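Local atomic coordinates of glutamine synthetase (Helicobacter pylori, PDB entry 5ZLI), a protein that belongs to the type I-beta glutamine synthetases, enzymes built of twelve subunits whose chains each join a beta-grasp domain to a catalytic domain. Residues I117-L122 and D237-A242; F381-M386 and Q438-S443. One frame throughout, in Å; residues are numbered along the deposited sequence.

Contact 1 (I117-L122 and D237-A242)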
loop_
_atom_site.group_PDB
_atom_site.type_symbol
_atom_site.label_atom_id
_atom_site.label_comp_id
_atom_site.label_asym_id
_atom_site.label_seq_id
_atom_site.Cartn_x
_atom_site.Cartn_y
_atom_site.Cartn_z
ATOM N N ILE B 117 8.315 -21.966 -55.223
ATOM C CA ILE B 117 7.080 -21.828 -55.981
ATOM C C ILE B 117 7.055 -20.499 -56.732
ATOM O O ILE B 117 6.713 -20.453 -57.916
ATOM C CB ILE B 117 5.857 -21.982 -55.048
ATOM C CG1 ILE B 117 5.799 -23.413 -54.485
ATOM C CG2 ILE B 117 4.526 -21.561 -55.743
ATOM C CD1 ILE B 117 4.673 -23.683 -53.476
ATOM N N ALA B 118 7.483 -19.408 -56.084
ATOM C CA ALA B 118 7.362 -18.084 -56.696
ATOM C C ALA B 118 8.242 -17.920 -57.910
ATOM O O ALA B 118 7.939 -17.082 -58.758
ATOM C CB ALA B 118 7.689 -16.975 -55.693
ATOM N N LYS B 119 9.337 -18.669 -57.999
ATOM C CA LYS B 119 10.101 -18.667 -59.232
ATOM C C LYS B 119 9.422 -19.557 -60.259
ATOM O O LYS B 119 9.161 -19.124 -61.383
ATOM C CB LYS B 119 11.501 -19.160 -58.942
ATOM C CG LYS B 119 12.225 -18.249 -58.023
ATOM C CD LYS B 119 13.645 -18.686 -57.844
ATOM C CE LYS B 119 14.332 -17.760 -56.872
ATOM N NZ LYS B 119 15.736 -18.105 -56.572
ATOM N N LYS B 120 8.960 -20.732 -59.841
ATOM C CA LYS B 120 8.297 -21.618 -60.783
ATOM C C LYS B 120 7.030 -20.970 -61.342
ATOM O O LYS B 120 6.651 -21.234 -62.492
ATOM C CB LYS B 120 8.026 -22.948 -60.076
ATOM C CG LYS B 120 9.324 -23.730 -59.826
ATOM C CD LYS B 120 9.143 -25.050 -59.087
ATOM C CE LYS B 120 7.954 -25.838 -59.582
ATOM N NZ LYS B 120 7.956 -26.043 -61.046
ATOM N N ALA B 121 6.413 -20.061 -60.586
ATOM C CA ALA B 121 5.208 -19.381 -61.059
ATOM C C ALA B 121 5.532 -18.266 -62.032
ATOM O O ALA B 121 4.738 -17.985 -62.933
ATOM C CB ALA B 121 4.415 -18.815 -59.889
ATOM N N LEU B 122 6.616 -17.536 -61.781
ATOM C CA LEU B 122 7.063 -16.516 -62.715
ATOM C C LEU B 122 7.771 -17.117 -63.914
ATOM O O LEU B 122 7.806 -16.496 -64.977
ATOM C CB LEU B 122 7.960 -15.498 -62.011
ATOM C CG LEU B 122 8.650 -14.436 -62.872
ATOM C CD1 LEU B 122 7.656 -13.518 -63.567
ATOM C CD2 LEU B 122 9.617 -13.637 -62.001
ATOM N N ASP B 237 9.148 -7.470 -59.634
ATOM C CA ASP B 237 8.760 -8.738 -60.242
ATOM C C ASP B 237 8.310 -9.716 -59.153
ATOM O O ASP B 237 8.530 -9.503 -57.959
ATOM C CB ASP B 237 9.892 -9.297 -61.113
ATOM C CG ASP B 237 10.990 -10.017 -60.320
ATOM O OD1 ASP B 237 10.730 -11.133 -59.792
ATOM O OD2 ASP B 237 12.129 -9.474 -60.273
ATOM N N LEU B 238 7.686 -10.812 -59.584
ATOM C CA LEU B 238 6.856 -11.576 -58.663
ATOM C C LEU B 238 7.639 -11.978 -57.427
ATOM O O LEU B 238 7.197 -11.746 -56.301
ATOM C CB LEU B 238 6.265 -12.806 -59.343
ATOM C CG LEU B 238 5.258 -13.493 -58.401
ATOM C CD1 LEU B 238 4.026 -13.909 -59.183
ATOM C CD2 LEU B 238 5.812 -14.659 -57.579
ATOM N N VAL B 239 8.817 -12.562 -57.604
ATOM C CA VAL B 239 9.594 -12.977 -56.435
ATOM C C VAL B 239 10.118 -11.755 -55.675
ATOM O O VAL B 239 9.956 -11.642 -54.454
ATOM C CB VAL B 239 10.748 -13.907 -56.860
ATOM C CG1 VAL B 239 11.662 -14.218 -55.658
ATOM C CG2 VAL B 239 10.211 -15.161 -57.583
ATOM N N GLU B 240 10.767 -10.833 -56.392
ATOM C CA GLU B 240 11.355 -9.647 -55.775
ATOM C C GLU B 240 10.338 -8.826 -54.997
ATOM O O GLU B 240 10.665 -8.257 -53.953
ATOM C CB GLU B 240 12.030 -8.810 -56.865
ATOM C CG GLU B 240 12.708 -7.559 -56.442
ATOM C CD GLU B 240 12.749 -6.604 -57.595
ATOM O OE1 GLU B 240 13.485 -5.597 -57.523
ATOM O OE2 GLU B 240 12.048 -6.887 -58.596
ATOM N N ALA B 241 9.108 -8.723 -55.487
ATOM C CA ALA B 241 8.109 -8.026 -54.688
ATOM C C ALA B 241 7.861 -8.762 -53.378
ATOM O O ALA B 241 7.914 -8.170 -52.293
ATOM C CB ALA B 241 6.823 -7.861 -55.480
ATOM N N ALA B 242 7.656 -10.072 -53.457
ATOM C CA ALA B 242 7.427 -10.850 -52.257
ATOM C C ALA B 242 8.628 -10.798 -51.352
ATOM O O ALA B 242 8.482 -10.881 -50.122
ATOM C CB ALA B 242 7.131 -12.303 -52.623
#

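Contact 2 (F381-M386 and Q438-S443)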
loop_
_atom_site.group_PDB
_atom_site.type_symbol
_atom_site.label_atom_id
_atom_site.label_comp_id
_atom_site.label_asym_id
_atom_site.label_seq_id
_atom_site.Cartn_x
_atom_site.Cartn_y
_atom_site.Cartn_z
ATOM N N PHE B 381 1.434 -14.103 -54.384
ATOM C CA PHE B 381 1.764 -13.580 -55.706
ATOM C C PHE B 381 1.752 -14.692 -56.744
ATOM O O PHE B 381 1.119 -14.562 -57.804
ATOM C CB PHE B 381 3.120 -12.885 -55.682
ATOM C CG PHE B 381 3.162 -11.702 -54.794
ATOM C CD1 PHE B 381 1.992 -11.109 -54.357
ATOM C CD2 PHE B 381 4.364 -11.187 -54.376
ATOM C CE1 PHE B 381 2.029 -10.029 -53.545
ATOM C CE2 PHE B 381 4.405 -10.101 -53.552
ATOM C CZ PHE B 381 3.236 -9.522 -53.140
ATOM N N ALA B 382 2.431 -15.805 -56.441
ATOM C CA ALA B 382 2.430 -16.951 -57.340
ATOM C C ALA B 382 1.017 -17.318 -57.751
ATOM O O ALA B 382 0.731 -17.494 -58.933
ATOM C CB ALA B 382 3.130 -18.134 -56.688
ATOM N N ALA B 383 0.126 -17.494 -56.778
ATOM C CA ALA B 383 -1.255 -17.882 -57.091
ATOM C C ALA B 383 -2.028 -16.796 -57.864
ATOM O O ALA B 383 -2.791 -17.101 -58.784
ATOM C CB ALA B 383 -1.978 -18.265 -55.799
ATOM N N ILE B 384 -1.874 -15.530 -57.498
ATOM C CA ILE B 384 -2.544 -14.483 -58.263
ATOM C C ILE B 384 -2.134 -14.539 -59.723
ATOM O O ILE B 384 -2.981 -14.405 -60.622
ATOM C CB ILE B 384 -2.279 -13.108 -57.633
ATOM C CG1 ILE B 384 -3.245 -12.928 -56.463
ATOM C CG2 ILE B 384 -2.395 -12.014 -58.659
ATOM C CD1 ILE B 384 -2.786 -11.948 -55.438
ATOM N N LEU B 385 -0.838 -14.755 -59.991
ATOM C CA LEU B 385 -0.409 -14.820 -61.383
ATOM C C LEU B 385 -0.942 -16.063 -62.075
ATOM O O LEU B 385 -1.380 -15.988 -63.221
ATOM C CB LEU B 385 1.103 -14.733 -61.487
ATOM C CG LEU B 385 1.552 -14.921 -62.937
ATOM C CD1 LEU B 385 1.075 -13.803 -63.876
ATOM C CD2 LEU B 385 3.093 -15.022 -62.972
ATOM N N MET B 386 -0.954 -17.205 -61.394
ATOM C CA MET B 386 -1.495 -18.418 -62.009
ATOM C C MET B 386 -2.980 -18.289 -62.313
ATOM O O MET B 386 -3.481 -18.952 -63.225
ATOM C CB MET B 386 -1.289 -19.641 -61.116
ATOM C CG MET B 386 0.139 -20.072 -60.842
ATOM S SD MET B 386 1.162 -20.465 -62.262
ATOM C CE MET B 386 0.436 -22.001 -62.829
ATOM N N GLN B 438 -6.942 -26.680 -60.376
ATOM C CA GLN B 438 -6.217 -27.059 -61.584
ATOM C C GLN B 438 -5.404 -25.905 -62.150
ATOM O O GLN B 438 -4.292 -26.112 -62.632
ATOM C CB GLN B 438 -7.170 -27.631 -62.631
ATOM C CG GLN B 438 -6.504 -28.686 -63.507
ATOM C CD GLN B 438 -5.849 -29.796 -62.691
ATOM O OE1 GLN B 438 -4.642 -30.038 -62.799
ATOM N NE2 GLN B 438 -6.642 -30.470 -61.861
ATOM N N TYR B 439 -5.928 -24.688 -62.101
ATOM C CA TYR B 439 -5.188 -23.579 -62.670
ATOM C C TYR B 439 -3.884 -23.322 -61.939
ATOM O O TYR B 439 -3.016 -22.632 -62.481
ATOM C CB TYR B 439 -6.032 -22.320 -62.643
ATOM C CG TYR B 439 -6.297 -21.839 -61.255
ATOM C CD1 TYR B 439 -7.321 -22.387 -60.496
ATOM C CD2 TYR B 439 -5.493 -20.864 -60.677
ATOM C CE1 TYR B 439 -7.558 -21.954 -59.221
ATOM C CE2 TYR B 439 -5.721 -20.435 -59.386
ATOM C CZ TYR B 439 -6.759 -20.981 -58.669
ATOM O OH TYR B 439 -6.994 -20.550 -57.382
ATOM N N LEU B 440 -3.733 -23.835 -60.720
ATOM C CA LEU B 440 -2.456 -23.766 -60.018
ATOM C C LEU B 440 -1.522 -24.902 -60.409
ATOM O O LEU B 440 -0.300 -24.724 -60.386
ATOM C CB LEU B 440 -2.696 -23.834 -58.518
ATOM C CG LEU B 440 -3.449 -22.644 -57.986
ATOM C CD1 LEU B 440 -4.089 -22.993 -56.637
ATOM C CD2 LEU B 440 -2.415 -21.531 -57.872
ATOM N N LYS B 441 -2.071 -26.071 -60.767
ATOM C CA LYS B 441 -1.256 -27.254 -61.014
ATOM C C LYS B 441 -0.623 -27.256 -62.391
ATOM O O LYS B 441 0.186 -28.146 -62.675
ATOM C CB LYS B 441 -2.073 -28.520 -60.785
ATOM C CG LYS B 441 -2.194 -28.793 -59.315
ATOM C CD LYS B 441 -2.348 -30.253 -58.982
ATOM C CE LYS B 441 -3.807 -30.610 -58.863
ATOM N NZ LYS B 441 -4.011 -32.053 -58.577
ATOM N N GLU B 442 -0.981 -26.295 -63.236
ATOM C CA GLU B 442 -0.362 -26.154 -64.539
ATOM C C GLU B 442 1.148 -26.123 -64.354
ATOM O O GLU B 442 1.655 -25.392 -63.502
ATOM C CB GLU B 442 -0.846 -24.844 -65.175
ATOM C CG GLU B 442 -2.314 -24.867 -65.661
ATOM C CD GLU B 442 -2.922 -23.454 -65.838
ATOM O OE1 GLU B 442 -3.983 -23.301 -66.501
ATOM O OE2 GLU B 442 -2.353 -22.490 -65.279
ATOM N N SER B 443 1.856 -26.952 -65.133
ATOM C CA SER B 443 3.328 -27.018 -65.155
ATOM C C SER B 443 3.918 -27.236 -63.757
ATOM O O SER B 443 5.041 -26.807 -63.456
ATOM C CB SER B 443 3.935 -25.797 -65.836
ATOM O OG SER B 443 3.292 -25.574 -67.083
#

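Contact 1 (I117-L122 and D237-A242)
The carboxylate of Asp237 meets methyl CD2 of Leu122 with its OD1, 3.5 Å away, the two side chains crossing at about a right angle. That same OD1 faces the start of helix 238-258 and accepts weak bonds from the backbone N of Val239 and of Glu240, the latter nearly straight (172°). In return the N of Asp237 gives its hydrogen to Glu240 OE2 (3.1 Å), reaching the carboxylate on its anti side and 29° out of plane. The pair is a capping box, with Asp237 as N-cap. Beyond this flat group the contact is aliphatic. Ala118 CB rests against Leu238 CD2 at 3.5 Å and Val239 CG2 at 3.6 Å. With CG2 lying opposite its own carbonyl carbon, Val239 also brings that methyl over the Ala118 carbonyl and alongside CG of Lys119 (3.7 Å). One turn on, Leu122 CB faces Leu238 CB at 4.2 Å. The axes of the short helical segments come within 9.3 Å and run roughly antiparallel (147°). Beyond CG the Lys119 chain is extended, and its NZ forms salt bridges with Asp80 and Asp100. Leu238 also reaches Phe136 and Phe381, so helix 238-258 lies against strand 133-145, and both helices of the pair touch helix 377-393, Ala121 through Ala382.

Contact 2 (F381-M386 and Q438-S443)
Met386 packs against the short, weakly bonded helix 438-441 and the residues after it along nearly its whole length. Its CB sits 3.7 Å from the backbone O of Tyr439 and 3.9 Å from methyl CD2 of Leu440; the same methyl lies 4.2 Å from Met386 CG. From there the chain bends twice, at chi2 (-58°) and chi3 (-71°), instead of running out straight, and this fold turns the terminal CE into the curve of the opposing backbone. CE meets Tyr439 O at 3.5 Å and Glu442 O at 3.7 Å, and it also touches the Leu440 carbonyl and the side chain of Glu442, at CB and OE2. A single methyl is thus set among backbone carbonyl and carboxylate oxygens of 439-442. Earlier on helix 377-393, Ala383 CB abuts Leu440 CD2 at 3.9 Å, so this one leucine methyl bridges Ala383 and Met386, residues roughly one turn apart. Tyr439 presents a ring edge: the carbonyl oxygens of Met386 and Ala383 lie near the ring plane, the former 3.8 Å from CD2. One face of the ring has Leu440 CG against it, 3.5 Å above the plane and offset toward the rim, and the ring also stacks with His314. Leu440 continues onto Phe321 of helix 315-322 and Phe446, while Met386 reaches His124 of helix 114-128. No hydrogen bond or salt bridge crosses between the segments. Cohesion therefore comes from apolar packing and shape, perhaps helped by weak attraction between the sulfur-bound methyl of Met386 and the oxygens gathered round it.

From the N terminus, the chain first builds the mixed sheet that includes strands 26-32 and 94-103, then enters helix 114-128. Contact 1 closes when, after 114 intervening residues rich in strand, the start of helix 238-258 returns to it. Contact 2 opens later, on helix 377-393, and closes a shorter excursion of 51 residues, without strand, at helix 438-441. The two loops are in series, neither nested nor crossed, yet their centres lie 11 Å apart. They meet directly: Ala121 CB packs on Ala382 CB at 3.5 Å, and Leu385 lies against the Ala121 backbone. Helix 377-393 thereby joins the 114-128 and 238-258 pair to the C-terminal helical region of the catalytic domain.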